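Local coordinates for protein D-glycero-alpha-D-manno-heptose 7-phosphate kinase (Campylobacter jejuni subsp. jejuni, PDB 4N3O) that phosphorylates D-glycero-alpha-D-manno-heptose 7-phosphate at C-1 with ATP, an early step toward the activated heptose used in capsule polysaccharide biosynthesis, at residues P12-L17 and A161-A166; I56-P61 and D82-I87; C67-K72 and G76-L81; G118-V123 and E149-D154; L122-I127 and A166-G171. All blocks are in the same frame, centred on the assembly; numbering follows the deposited sequence. Where two conformers were deposited one is given.

Interaction 1 (P12-L17 and A161-A166)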
# COMPACT_ATOMS: atom_id res chain seq x y z
N PRO A 12 5.60 0.35 10.06
CA PRO A 12 5.74 1.18 8.88
C PRO A 12 6.86 2.19 8.93
O PRO A 12 7.25 2.64 9.99
CB PRO A 12 4.40 1.93 8.84
CG PRO A 12 4.01 2.06 10.26
CD PRO A 12 4.54 0.84 10.96
N LEU A 13 7.35 2.54 7.75
CA LEU A 13 8.34 3.58 7.60
C LEU A 13 7.56 4.89 7.56
O LEU A 13 6.32 4.89 7.58
CB LEU A 13 9.12 3.39 6.31
CG LEU A 13 9.94 2.10 6.30
CD1 LEU A 13 10.63 1.92 4.96
CD2 LEU A 13 10.97 2.11 7.41
N ARG A 14 8.26 6.01 7.51
CA ARG A 14 7.59 7.29 7.54
C ARG A 14 8.14 8.22 6.52
O ARG A 14 9.29 8.12 6.11
CB ARG A 14 7.76 7.97 8.89
CG ARG A 14 9.22 8.23 9.22
CD ARG A 14 9.42 9.61 9.81
NE ARG A 14 10.83 9.95 9.98
CZ ARG A 14 11.66 10.25 8.96
NH1 ARG A 14 11.23 10.19 7.70
NH2 ARG A 14 12.92 10.57 9.21
N LEU A 15 7.33 9.21 6.21
CA LEU A 15 7.67 10.21 5.26
C LEU A 15 7.57 11.57 5.93
O LEU A 15 6.56 11.88 6.56
CB LEU A 15 6.67 10.09 4.13
CG LEU A 15 6.84 10.85 2.86
CD1 LEU A 15 8.25 10.67 2.32
CD2 LEU A 15 5.80 10.31 1.90
N GLY A 16 8.63 12.36 5.85
CA GLY A 16 8.61 13.70 6.39
C GLY A 16 7.94 14.58 5.37
O GLY A 16 8.51 14.85 4.32
N LEU A 17 6.74 15.04 5.67
CA LEU A 17 5.98 15.87 4.76
C LEU A 17 6.36 17.34 4.89
O LEU A 17 6.42 18.06 3.89
CB LEU A 17 4.48 15.70 5.02
CG LEU A 17 3.88 14.34 4.69
CD1 LEU A 17 2.40 14.29 5.04
CD2 LEU A 17 4.07 14.05 3.22
N ALA A 161 12.54 12.17 19.80
CA ALA A 161 12.00 10.83 19.50
C ALA A 161 11.02 10.80 18.31
O ALA A 161 10.19 9.90 18.21
CB ALA A 161 11.34 10.26 20.75
N GLN A 162 11.19 11.74 17.40
CA GLN A 162 10.33 11.90 16.22
C GLN A 162 10.01 10.60 15.50
O GLN A 162 8.85 10.25 15.31
CB GLN A 162 11.01 12.79 15.19
CG GLN A 162 11.64 14.07 15.69
CD GLN A 162 12.37 14.81 14.58
OE1 GLN A 162 12.25 14.46 13.41
NE2 GLN A 162 13.12 15.84 14.95
N ASP A 163 11.06 9.91 15.07
CA ASP A 163 10.93 8.70 14.27
C ASP A 163 10.36 7.50 15.00
O ASP A 163 9.71 6.64 14.37
CB ASP A 163 12.27 8.35 13.63
CG ASP A 163 12.73 9.38 12.61
OD1 ASP A 163 11.88 10.20 12.17
OD2 ASP A 163 13.93 9.37 12.23
N GLN A 164 10.60 7.44 16.32
CA GLN A 164 10.11 6.33 17.14
C GLN A 164 8.60 6.46 17.39
O GLN A 164 7.89 5.45 17.46
CB GLN A 164 10.86 6.23 18.47
CG GLN A 164 12.34 5.89 18.36
CD GLN A 164 13.21 7.06 17.94
OE1 GLN A 164 12.82 8.23 18.06
NE2 GLN A 164 14.41 6.75 17.46
N TYR A 165 8.13 7.70 17.54
CA TYR A 165 6.71 7.94 17.77
C TYR A 165 5.92 7.66 16.50
O TYR A 165 4.83 7.13 16.56
CB TYR A 165 6.40 9.37 18.24
CG TYR A 165 6.93 9.75 19.61
CD1 TYR A 165 6.62 9.01 20.74
CD2 TYR A 165 7.68 10.93 19.79
CE1 TYR A 165 7.09 9.37 22.00
CE2 TYR A 165 8.13 11.31 21.05
CZ TYR A 165 7.84 10.52 22.15
OH TYR A 165 8.28 10.89 23.41
N ALA A 166 6.47 8.02 15.35
CA ALA A 166 5.81 7.78 14.08
C ALA A 166 5.65 6.29 13.84
O ALA A 166 4.56 5.82 13.48
CB ALA A 166 6.60 8.40 12.93

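Interaction 2 (I56-P61 and D82-I87)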
# COMPACT_ATOMS: atom_id res chain seq x y z
N ILE A 56 20.56 -18.60 20.08
CA ILE A 56 20.03 -17.31 19.75
C ILE A 56 20.53 -17.00 18.34
O ILE A 56 21.73 -16.91 18.11
CB ILE A 56 20.46 -16.22 20.75
CG1 ILE A 56 19.76 -16.42 22.09
CG2 ILE A 56 20.13 -14.84 20.20
CD1 ILE A 56 20.19 -15.46 23.18
N ILE A 57 19.58 -16.82 17.41
CA ILE A 57 19.89 -16.55 16.02
C ILE A 57 19.31 -15.21 15.59
O ILE A 57 18.16 -14.90 15.90
CB ILE A 57 19.31 -17.67 15.14
CG1 ILE A 57 19.96 -19.01 15.54
CG2 ILE A 57 19.52 -17.38 13.65
CD1 ILE A 57 19.40 -20.21 14.82
N PHE A 58 20.12 -14.41 14.91
CA PHE A 58 19.70 -13.14 14.37
C PHE A 58 19.89 -13.28 12.87
O PHE A 58 21.02 -13.52 12.42
CB PHE A 58 20.56 -11.99 14.89
CG PHE A 58 20.48 -11.77 16.38
CD1 PHE A 58 19.25 -11.62 17.01
CD2 PHE A 58 21.62 -11.57 17.13
CE1 PHE A 58 19.17 -11.37 18.36
CE2 PHE A 58 21.55 -11.32 18.49
CZ PHE A 58 20.33 -11.22 19.11
N ASP A 59 18.81 -13.13 12.10
CA ASP A 59 18.83 -13.33 10.65
C ASP A 59 18.26 -12.15 9.86
O ASP A 59 17.06 -11.90 9.87
CB ASP A 59 18.03 -14.60 10.33
CG ASP A 59 17.97 -14.90 8.84
OD1 ASP A 59 18.86 -14.45 8.08
OD2 ASP A 59 17.04 -15.62 8.44
N SER A 60 19.14 -11.45 9.16
CA SER A 60 18.80 -10.26 8.40
C SER A 60 19.36 -10.38 6.97
O SER A 60 20.42 -9.84 6.67
CB SER A 60 19.39 -9.04 9.13
OG SER A 60 19.36 -7.87 8.34
N PRO A 61 18.64 -11.11 6.10
CA PRO A 61 19.11 -11.35 4.72
C PRO A 61 19.22 -10.12 3.81
O PRO A 61 20.09 -10.08 2.95
CB PRO A 61 18.08 -12.33 4.17
CG PRO A 61 16.86 -12.12 5.00
CD PRO A 61 17.38 -11.80 6.37
N ASP A 82 24.96 -5.66 15.76
CA ASP A 82 25.10 -5.20 17.15
C ASP A 82 23.84 -4.51 17.66
O ASP A 82 23.62 -4.44 18.87
CB ASP A 82 26.31 -4.25 17.30
CG ASP A 82 27.65 -4.98 17.20
OD1 ASP A 82 27.71 -6.20 17.50
OD2 ASP A 82 28.66 -4.34 16.82
N ILE A 83 23.01 -4.03 16.74
CA ILE A 83 21.76 -3.37 17.13
C ILE A 83 20.81 -4.37 17.81
O ILE A 83 20.15 -4.03 18.78
CB ILE A 83 21.08 -2.65 15.93
CG1 ILE A 83 19.86 -1.85 16.39
CG2 ILE A 83 20.68 -3.63 14.83
CD1 ILE A 83 20.21 -0.75 17.38
N PHE A 84 20.76 -5.62 17.35
CA PHE A 84 19.89 -6.61 17.99
C PHE A 84 20.43 -7.03 19.35
O PHE A 84 19.67 -7.36 20.25
CB PHE A 84 19.65 -7.84 17.11
CG PHE A 84 19.02 -7.55 15.76
CD1 PHE A 84 18.11 -6.51 15.60
CD2 PHE A 84 19.25 -8.39 14.69
CE1 PHE A 84 17.53 -6.27 14.36
CE2 PHE A 84 18.66 -8.16 13.45
CZ PHE A 84 17.79 -7.10 13.29
N LYS A 85 21.75 -7.05 19.51
CA LYS A 85 22.30 -7.39 20.81
C LYS A 85 21.88 -6.36 21.85
O LYS A 85 21.44 -6.73 22.93
CB LYS A 85 23.84 -7.57 20.76
CG LYS A 85 24.27 -8.91 20.16
CD LYS A 85 25.78 -9.14 20.20
CE LYS A 85 26.52 -8.50 19.04
NZ LYS A 85 26.26 -9.18 17.74
N SER A 86 22.00 -5.07 21.53
CA SER A 86 21.61 -4.02 22.47
C SER A 86 20.16 -4.21 22.90
O SER A 86 19.83 -4.06 24.06
CB SER A 86 21.75 -2.65 21.84
OG SER A 86 23.02 -2.46 21.27
N ILE A 87 19.29 -4.52 21.93
CA ILE A 87 17.89 -4.74 22.23
C ILE A 87 17.78 -5.95 23.13
O ILE A 87 17.18 -5.89 24.20
CB ILE A 87 17.07 -4.93 20.93
CG1 ILE A 87 17.02 -3.60 20.16
CG2 ILE A 87 15.67 -5.41 21.26
CD1 ILE A 87 16.55 -3.73 18.73

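Interaction 3 (C67-K72 and G76-L81)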
# COMPACT_ATOMS: atom_id res chain seq x y z
N CYS A 67 23.79 -14.26 12.41
CA CYS A 67 24.52 -14.51 13.66
C CYS A 67 23.93 -15.67 14.44
O CYS A 67 22.71 -15.87 14.47
CB CYS A 67 24.41 -13.32 14.61
SG CYS A 67 24.96 -11.70 14.06
N GLU A 68 24.79 -16.40 15.12
CA GLU A 68 24.35 -17.48 15.97
C GLU A 68 25.22 -17.44 17.23
O GLU A 68 26.42 -17.32 17.12
CB GLU A 68 24.45 -18.81 15.25
CG GLU A 68 23.89 -19.97 16.07
CD GLU A 68 23.68 -21.22 15.24
OE1 GLU A 68 23.58 -22.31 15.85
OE2 GLU A 68 23.62 -21.12 14.00
N TYR A 69 24.58 -17.51 18.40
CA TYR A 69 25.29 -17.48 19.68
C TYR A 69 24.61 -18.40 20.65
O TYR A 69 23.50 -18.87 20.41
CB TYR A 69 25.25 -16.08 20.31
CG TYR A 69 25.69 -14.97 19.40
CD1 TYR A 69 27.04 -14.70 19.18
CD2 TYR A 69 24.75 -14.18 18.77
CE1 TYR A 69 27.44 -13.68 18.34
CE2 TYR A 69 25.14 -13.15 17.94
CZ TYR A 69 26.48 -12.91 17.71
OH TYR A 69 26.84 -11.89 16.86
N GLU A 70 25.29 -18.64 21.77
CA GLU A 70 24.75 -19.43 22.85
C GLU A 70 23.91 -18.52 23.75
O GLU A 70 24.29 -17.39 24.04
CB GLU A 70 25.88 -20.06 23.67
CG GLU A 70 26.54 -21.25 22.98
CD GLU A 70 25.62 -22.45 22.88
OE1 GLU A 70 24.66 -22.55 23.69
OE2 GLU A 70 25.85 -23.30 22.00
N SER A 71 22.77 -19.04 24.19
CA SER A 71 21.85 -18.32 25.06
C SER A 71 22.49 -17.92 26.40
O SER A 71 22.83 -18.77 27.21
CB SER A 71 20.63 -19.20 25.32
OG SER A 71 19.74 -18.61 26.23
N LYS A 72 22.67 -16.61 26.60
CA LYS A 72 23.22 -16.04 27.84
C LYS A 72 22.62 -14.65 28.12
O LYS A 72 21.91 -14.09 27.27
CB LYS A 72 24.75 -15.96 27.78
CG LYS A 72 25.29 -15.15 26.63
CD LYS A 72 26.81 -15.14 26.65
CE LYS A 72 27.36 -14.46 25.41
NZ LYS A 72 28.85 -14.45 25.43
N GLY A 76 28.12 -9.58 24.02
CA GLY A 76 29.07 -8.53 23.73
C GLY A 76 29.09 -8.24 22.25
O GLY A 76 28.72 -9.10 21.44
N ASN A 77 29.54 -7.03 21.90
CA ASN A 77 29.59 -6.58 20.50
C ASN A 77 30.65 -7.26 19.65
O ASN A 77 31.77 -7.45 20.10
CB ASN A 77 29.78 -5.07 20.45
CG ASN A 77 28.59 -4.32 21.00
OD1 ASN A 77 27.54 -4.91 21.28
ND2 ASN A 77 28.73 -3.01 21.14
N ASP A 78 30.29 -7.59 18.41
CA ASP A 78 31.22 -8.25 17.50
C ASP A 78 31.13 -7.75 16.06
O ASP A 78 31.67 -8.38 15.17
CB ASP A 78 30.98 -9.76 17.52
CG ASP A 78 29.64 -10.16 16.94
OD1 ASP A 78 28.88 -9.26 16.50
OD2 ASP A 78 29.35 -11.38 16.92
N GLY A 79 30.43 -6.64 15.84
CA GLY A 79 30.32 -6.05 14.49
C GLY A 79 29.25 -6.60 13.55
O GLY A 79 29.09 -6.09 12.45
N LYS A 80 28.55 -7.66 13.96
CA LYS A 80 27.48 -8.24 13.15
C LYS A 80 26.11 -8.11 13.84
O LYS A 80 25.79 -8.86 14.77
CB LYS A 80 27.76 -9.71 12.80
CG LYS A 80 28.74 -9.94 11.66
CD LYS A 80 28.86 -11.43 11.33
CE LYS A 80 29.44 -11.70 9.94
NZ LYS A 80 30.82 -11.18 9.73
N LEU A 81 25.31 -7.15 13.38
CA LEU A 81 23.98 -6.91 13.92
C LEU A 81 24.02 -6.54 15.40
O LEU A 81 23.23 -7.03 16.20
CB LEU A 81 23.08 -8.13 13.68
CG LEU A 81 22.90 -8.53 12.20
CD1 LEU A 81 22.03 -9.78 12.07
CD2 LEU A 81 22.29 -7.39 11.38

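Interaction 4 (G118-V123 and E149-D154)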
# COMPACT_ATOMS: atom_id res chain seq x y z
N GLY A 118 14.22 4.41 8.75
CA GLY A 118 14.64 3.00 8.76
C GLY A 118 15.16 2.40 10.06
O GLY A 118 14.77 1.29 10.41
N SER A 119 16.01 3.13 10.78
CA SER A 119 16.61 2.59 12.02
C SER A 119 15.65 2.54 13.20
O SER A 119 15.62 1.56 13.96
CB SER A 119 17.83 3.40 12.41
OG SER A 119 18.76 3.43 11.35
N SER A 120 14.88 3.59 13.37
CA SER A 120 13.92 3.67 14.45
C SER A 120 12.82 2.65 14.22
O SER A 120 12.38 2.00 15.14
CB SER A 120 13.29 5.06 14.49
OG SER A 120 14.30 6.05 14.52
N THR A 121 12.36 2.57 12.97
CA THR A 121 11.35 1.62 12.56
C THR A 121 11.79 0.17 12.87
O THR A 121 10.98 -0.65 13.29
CB THR A 121 11.05 1.78 11.04
OG1 THR A 121 10.48 3.07 10.78
CG2 THR A 121 10.08 0.72 10.56
N LEU A 122 13.06 -0.13 12.66
CA LEU A 122 13.58 -1.49 12.92
C LEU A 122 13.59 -1.80 14.42
O LEU A 122 13.10 -2.86 14.85
CB LEU A 122 14.99 -1.64 12.34
CG LEU A 122 15.73 -2.95 12.60
CD1 LEU A 122 14.95 -4.14 12.09
CD2 LEU A 122 17.10 -2.90 11.94
N VAL A 123 14.12 -0.87 15.21
CA VAL A 123 14.22 -1.07 16.66
C VAL A 123 12.83 -1.27 17.27
O VAL A 123 12.63 -2.14 18.12
CB VAL A 123 14.94 0.11 17.36
CG1 VAL A 123 14.91 -0.06 18.88
CG2 VAL A 123 16.39 0.25 16.85
N GLU A 149 15.84 5.44 23.58
CA GLU A 149 16.97 5.33 24.51
C GLU A 149 18.06 4.46 23.92
O GLU A 149 19.26 4.80 23.96
CB GLU A 149 16.50 4.75 25.84
CG GLU A 149 15.47 5.63 26.54
CD GLU A 149 15.04 5.11 27.91
OE1 GLU A 149 15.46 3.99 28.28
OE2 GLU A 149 14.29 5.83 28.62
N ILE A 150 17.64 3.34 23.37
CA ILE A 150 18.56 2.39 22.77
C ILE A 150 19.24 3.04 21.57
O ILE A 150 20.45 2.90 21.40
CB ILE A 150 17.83 1.08 22.38
CG1 ILE A 150 17.44 0.31 23.65
CG2 ILE A 150 18.71 0.20 21.50
CD1 ILE A 150 16.53 -0.87 23.40
N GLU A 151 18.48 3.80 20.79
CA GLU A 151 19.03 4.41 19.58
C GLU A 151 19.98 5.59 19.84
O GLU A 151 20.96 5.75 19.09
CB GLU A 151 17.93 4.78 18.58
CG GLU A 151 18.47 5.12 17.19
CD GLU A 151 17.39 5.32 16.14
OE1 GLU A 151 16.18 5.21 16.47
OE2 GLU A 151 17.75 5.58 14.97
N ARG A 152 19.72 6.41 20.86
CA ARG A 152 20.62 7.54 21.13
C ARG A 152 21.90 7.06 21.82
O ARG A 152 22.99 7.52 21.49
CB ARG A 152 19.96 8.63 22.00
CG ARG A 152 19.72 8.24 23.45
CD ARG A 152 19.18 9.42 24.26
NE ARG A 152 18.81 9.02 25.61
CZ ARG A 152 18.31 9.84 26.52
NH1 ARG A 152 18.00 9.39 27.73
NH2 ARG A 152 18.12 11.12 26.21
N GLU A 153 21.75 6.12 22.75
CA GLU A 153 22.88 5.59 23.53
C GLU A 153 23.81 4.67 22.76
O GLU A 153 25.03 4.82 22.84
CB GLU A 153 22.35 4.84 24.78
CG GLU A 153 23.44 4.23 25.67
CD GLU A 153 22.88 3.48 26.89
OE1 GLU A 153 21.75 3.81 27.32
OE2 GLU A 153 23.58 2.59 27.41
N ASP A 154 23.24 3.73 22.02
CA ASP A 154 24.03 2.75 21.27
C ASP A 154 24.06 3.01 19.75
O ASP A 154 23.83 2.11 18.96
CB ASP A 154 23.50 1.35 21.58
CG ASP A 154 23.51 1.04 23.08
OD1 ASP A 154 24.50 1.39 23.76
OD2 ASP A 154 22.52 0.44 23.56

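Interaction 5 (L122-I127 and A166-G171)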
# COMPACT_ATOMS: atom_id res chain seq x y z
N LEU A 122 13.06 -0.13 12.66
CA LEU A 122 13.58 -1.49 12.92
C LEU A 122 13.59 -1.80 14.42
O LEU A 122 13.10 -2.86 14.85
CB LEU A 122 14.99 -1.64 12.34
CG LEU A 122 15.73 -2.95 12.60
CD1 LEU A 122 14.95 -4.14 12.09
CD2 LEU A 122 17.10 -2.90 11.94
N VAL A 123 14.12 -0.87 15.21
CA VAL A 123 14.22 -1.07 16.66
C VAL A 123 12.83 -1.27 17.27
O VAL A 123 12.63 -2.14 18.12
CB VAL A 123 14.94 0.11 17.36
CG1 VAL A 123 14.91 -0.06 18.88
CG2 VAL A 123 16.39 0.25 16.85
N VAL A 124 11.87 -0.46 16.83
CA VAL A 124 10.48 -0.58 17.31
C VAL A 124 9.87 -1.94 16.96
O VAL A 124 9.26 -2.58 17.80
CB VAL A 124 9.62 0.58 16.78
CG1 VAL A 124 8.13 0.30 16.95
CG2 VAL A 124 10.00 1.87 17.50
N GLY A 125 10.04 -2.40 15.73
CA GLY A 125 9.48 -3.69 15.36
C GLY A 125 10.03 -4.85 16.18
O GLY A 125 9.29 -5.75 16.56
N VAL A 126 11.32 -4.81 16.48
CA VAL A 126 11.96 -5.88 17.24
C VAL A 126 11.52 -5.85 18.72
O VAL A 126 11.11 -6.88 19.29
CB VAL A 126 13.47 -5.76 17.11
CG1 VAL A 126 14.18 -6.77 17.97
CG2 VAL A 126 13.86 -5.92 15.64
N ILE A 127 11.59 -4.67 19.33
CA ILE A 127 11.16 -4.51 20.70
C ILE A 127 9.75 -5.03 20.84
O ILE A 127 9.44 -5.76 21.77
CB ILE A 127 11.23 -3.02 21.13
CG1 ILE A 127 12.69 -2.59 21.29
CG2 ILE A 127 10.52 -2.83 22.46
CD1 ILE A 127 12.91 -1.10 21.43
N ALA A 166 6.47 8.02 15.35
CA ALA A 166 5.81 7.78 14.08
C ALA A 166 5.65 6.29 13.84
O ALA A 166 4.56 5.82 13.48
CB ALA A 166 6.60 8.40 12.93
N ALA A 167 6.73 5.54 14.03
CA ALA A 167 6.69 4.09 13.81
C ALA A 167 5.75 3.37 14.79
O ALA A 167 5.05 2.44 14.42
CB ALA A 167 8.08 3.52 13.91
N THR A 168 5.74 3.81 16.04
CA THR A 168 4.92 3.19 17.07
C THR A 168 3.44 3.57 16.98
O THR A 168 2.56 2.69 17.02
CB THR A 168 5.45 3.56 18.48
OG1 THR A 168 6.74 2.98 18.69
CG2 THR A 168 4.53 3.05 19.52
N PHE A 169 3.17 4.87 16.87
CA PHE A 169 1.81 5.39 16.83
C PHE A 169 1.21 5.44 15.44
O PHE A 169 0.02 5.29 15.29
CB PHE A 169 1.74 6.78 17.48
CG PHE A 169 1.84 6.75 18.97
CD1 PHE A 169 3.08 6.68 19.60
CD2 PHE A 169 0.69 6.78 19.76
CE1 PHE A 169 3.17 6.64 20.99
CE2 PHE A 169 0.78 6.75 21.16
CZ PHE A 169 2.03 6.67 21.77
N GLY A 170 2.03 5.67 14.42
CA GLY A 170 1.51 5.68 13.07
C GLY A 170 0.57 6.83 12.77
O GLY A 170 0.30 7.67 13.63
N GLY A 171 0.04 6.84 11.55
CA GLY A 171 -0.84 7.90 11.13
C GLY A 171 -0.07 9.19 10.85
O GLY A 171 1.14 9.19 10.62

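Interaction 1 (P12-L17 and A161-A166)
Asp163 meets Arg14 at the first turn of helix 162-169, and the two form a salt bridge. The carboxylate oxygen Asp163 OD1 lies at the edge of the guanidinium, close to its plane. It is placed to take the N-H of Arg14 NE nearly in line, although the modelled Asp163 OD1 to Arg14 NE separation of 2.4 Å is shorter than expected and doubtful. Arg14 NH2 adds two weak bonds, one of 3.2 Å to Asp163 OD1 and one of 3.4 Å to Asp163 OD2. The carboxylate and guanidinium planes stand 54° apart, so this is not a flat two-pronged pair. CG of Arg14 sits between its backbone N and carbonyl carbon (chi1 60°), and the chain then bends at chi2, which carries the guanidinium over to the helix. By similarity with other GHMP kinases, Asp163 is the proton acceptor and Arg14 the transition-state stabiliser. The contact therefore probably lies in the catalytic centre, with Arg14 also close to Gly117 of the predicted ATP-binding loop. Next along the helix, Gln164 packs on Ser120 of helix 118-134, which Asp163 also touches. Ala166, one turn after Asp163, points its CB at the strand. This CB touches the root of the arginine, with Arg14 CB and Ala166 CB 4.2 Å apart. Asn37 of the neighbouring strand 31-40 packs against both Arg14 and Ala166.

Interaction 2 (I56-P61 and D82-I87)
Phe58 and Phe84 carry this contact between strand 55-60 and helix 82-96. The tight part is a CH-pi contact. Phe84 CB stands over the centre of the Phe58 ring, 3.8 Å from its centroid and only 11° off the ring normal. Ile56 CG2 covers the opposite face of that ring, nearer its rim. The two rings themselves slide past each other in opposite directions. Their planes meet obliquely at 52°, with centroids 5.6 Å apart. The edge of the Phe84 ring turns to the strand: Phe84 CD2 is 3.8 Å from Phe58 CB. In both residues CG lies beside the backbone N, near -60°, and the side chains run past each other.

The contact is looser at its margins. Ser60 CB comes no closer than 4.5 Å to Phe84 CE2. Its hydroxyl is held by Thr63 instead, and Ser60 is a predicted ATP-binding residue. Lys85 CG also lies 4.0 Å from Phe58 CE2, in an oblique approach. The lysine chain then bends at chi3 and chi4, so that NZ turns to Asp82 within the helix and to Tyr69 beyond it. Aliphatic and aromatic carbon thus make the join between strand and helix. The polar ends are satisfied by other partners, so the hold across this interface comes from apolar contact.

Interaction 3 (C67-K72 and G76-L81)
The hydroxyl of Tyr69 is gripped by two groups: it donates to Asp78 and is also hydrogen-bonded to Lys85 of helix 82-96. The bond from Tyr69 OH to Asp78 OD2 is 2.6 Å long. It reaches the carboxylate on the syn side, 22° out of the carboxylate plane. Seen from the tyrosine, Asp78 OD2 lies at the ring edge, in plane, and the ring and carboxylate planes are 41° apart. The second oxygen, Asp78 OD1, closes an Asx turn by taking the backbone N-H of Lys80 at 3.0 Å. That donor comes from above the carboxylate plane. CG of Asp78 sits between its backbone N and carbonyl carbon (chi1 67°), and from there its two oxygens meet the tyrosine and the turn.

Two residues earlier on the strand, Cys67 SG points at the loop. It lies 3.0 Å from Lys80 O and 3.7 Å from Lys80 CB, while Leu81 CD1 is 4.0 Å from the same sulfur. Gly79 has positive phi and lets the loop turn before Leu81, at the N-cap position of helix 82-96. The contact therefore folds the loop 71-81 back onto strand 65-70. The carboxylate, probably charged, is shared between a phenol and the Asx turn and bridged to Lys85, and probably keeps this surface loop in one shape.

Interaction 4 (G118-V123 and E149-D154)
Ser119 and Ser120 meet Glu151 between the start of helix 118-134 and the last turns of helix 140-153. Ser119 comes first along the segment. Its CB touches the carboxylate, 3.4 Å from Glu151 OE2, while Ser119 OG lies 4.3 Å from Glu151 OE2. Ser119 and Glu151 are magnesium ligands by similarity, and this spacing is broadly consistent with a shared metal site. Ser119 also closes the predicted ATP-binding run that begins at Gly113, the glycine-rich loop of GHMP kinases.

Ser120 makes the one hydrogen bond of the contact. Its OG donates to Glu151 OE1 at 2.8 Å, and OE1 receives it on its syn lone pair, the side of the other oxygen. Glu151 OE2 is farther from Ser120 OG, at 3.5 Å. Glu151 arrives there with CG opposite its backbone N (chi1 -167°) and a chain extended to the carboxylate. That shape carries the carboxylate across to helix 118-134. Gln164 NE2 also lies close to Glu151 OE1, a weak and doubtful bond.

Val123, one turn further, marks the apolar side of the contact. Its CG1 comes within 4.6 Å of Ile150 CG2, which is a loose approach. Beyond the pair, Ile83 and Ile87 of helix 82-96 also pack on Val123. Ser120 borders Asp163 and Gln164 of helix 162-169, while Thr121 turns to Leu13 of strand 6-21 and Ile44 of strand 42-50.

Interaction 5 (L122-I127 and A166-G171)
Val124 straddles Thr168 with both of its methyl groups. Val124 CG1 lies 3.5 Å from Thr168 OG1, and Val124 CG2 lies 3.6 Å from the same oxygen. The two side chains cross at about a right angle. The valine has CG1 opposite its backbone N (chi1 165°) and CG2 beside the N, and in this setting the fork of the side chain opens onto the second helix. Thr168 presents its hydroxyl to the fork because OG1 sits beside the backbone N, with chi1 at -67°. CG2 takes the place opposite the N. The hydroxyl is not left without a polar partner. It bonds to the carbonyl of Gln164, one turn earlier in its own helix, so Val124 packs against an oxygen that is already engaged.

The contact joins helix 118-134 to helix 162-169 within the N-terminal domain of this GHMP kinase, where helices pack against a mixed sheet. Thr11 of strand 6-21 touches both Val124 and Ala167. Ala167 gives the second point of contact: its CB is 4.4 Å from Val124 CB, and its small side chain is consistent with the close approach of the two helices. The closest pair of CA atoms, those of Val124 and Thr168, is 6.7 Å apart. From helix 140-153, Ala147 packs on Val124, and Glu140 and Ala144 pack on Thr168. The helix runs to Phe169, and Gly170, with positive phi, is the first residue to leave it.

In the fold
Interactions 1, 4 and 5 cluster around the probable active site, with centres 8 to 12 Å apart. Helix 118-134 serves interactions 4 and 5, which share Leu122 and Val123. Helix 162-169 serves interactions 1 and 5, which share Ala166. Interactions 2 and 3 lie together on one flank, 7 Å apart between centres, around strands 55-60 and 65-70 and helix 82-96. Interaction 3 falls within the chain span of interaction 2, and both come before interaction 4. Interaction 1 spans interactions 2, 3 and 4 and crosses interaction 5 along the chain, bringing strand 6-21 to helix 162-169. Helix 82-96 packs on helix 118-134 and so ties the flank to the probable catalytic region.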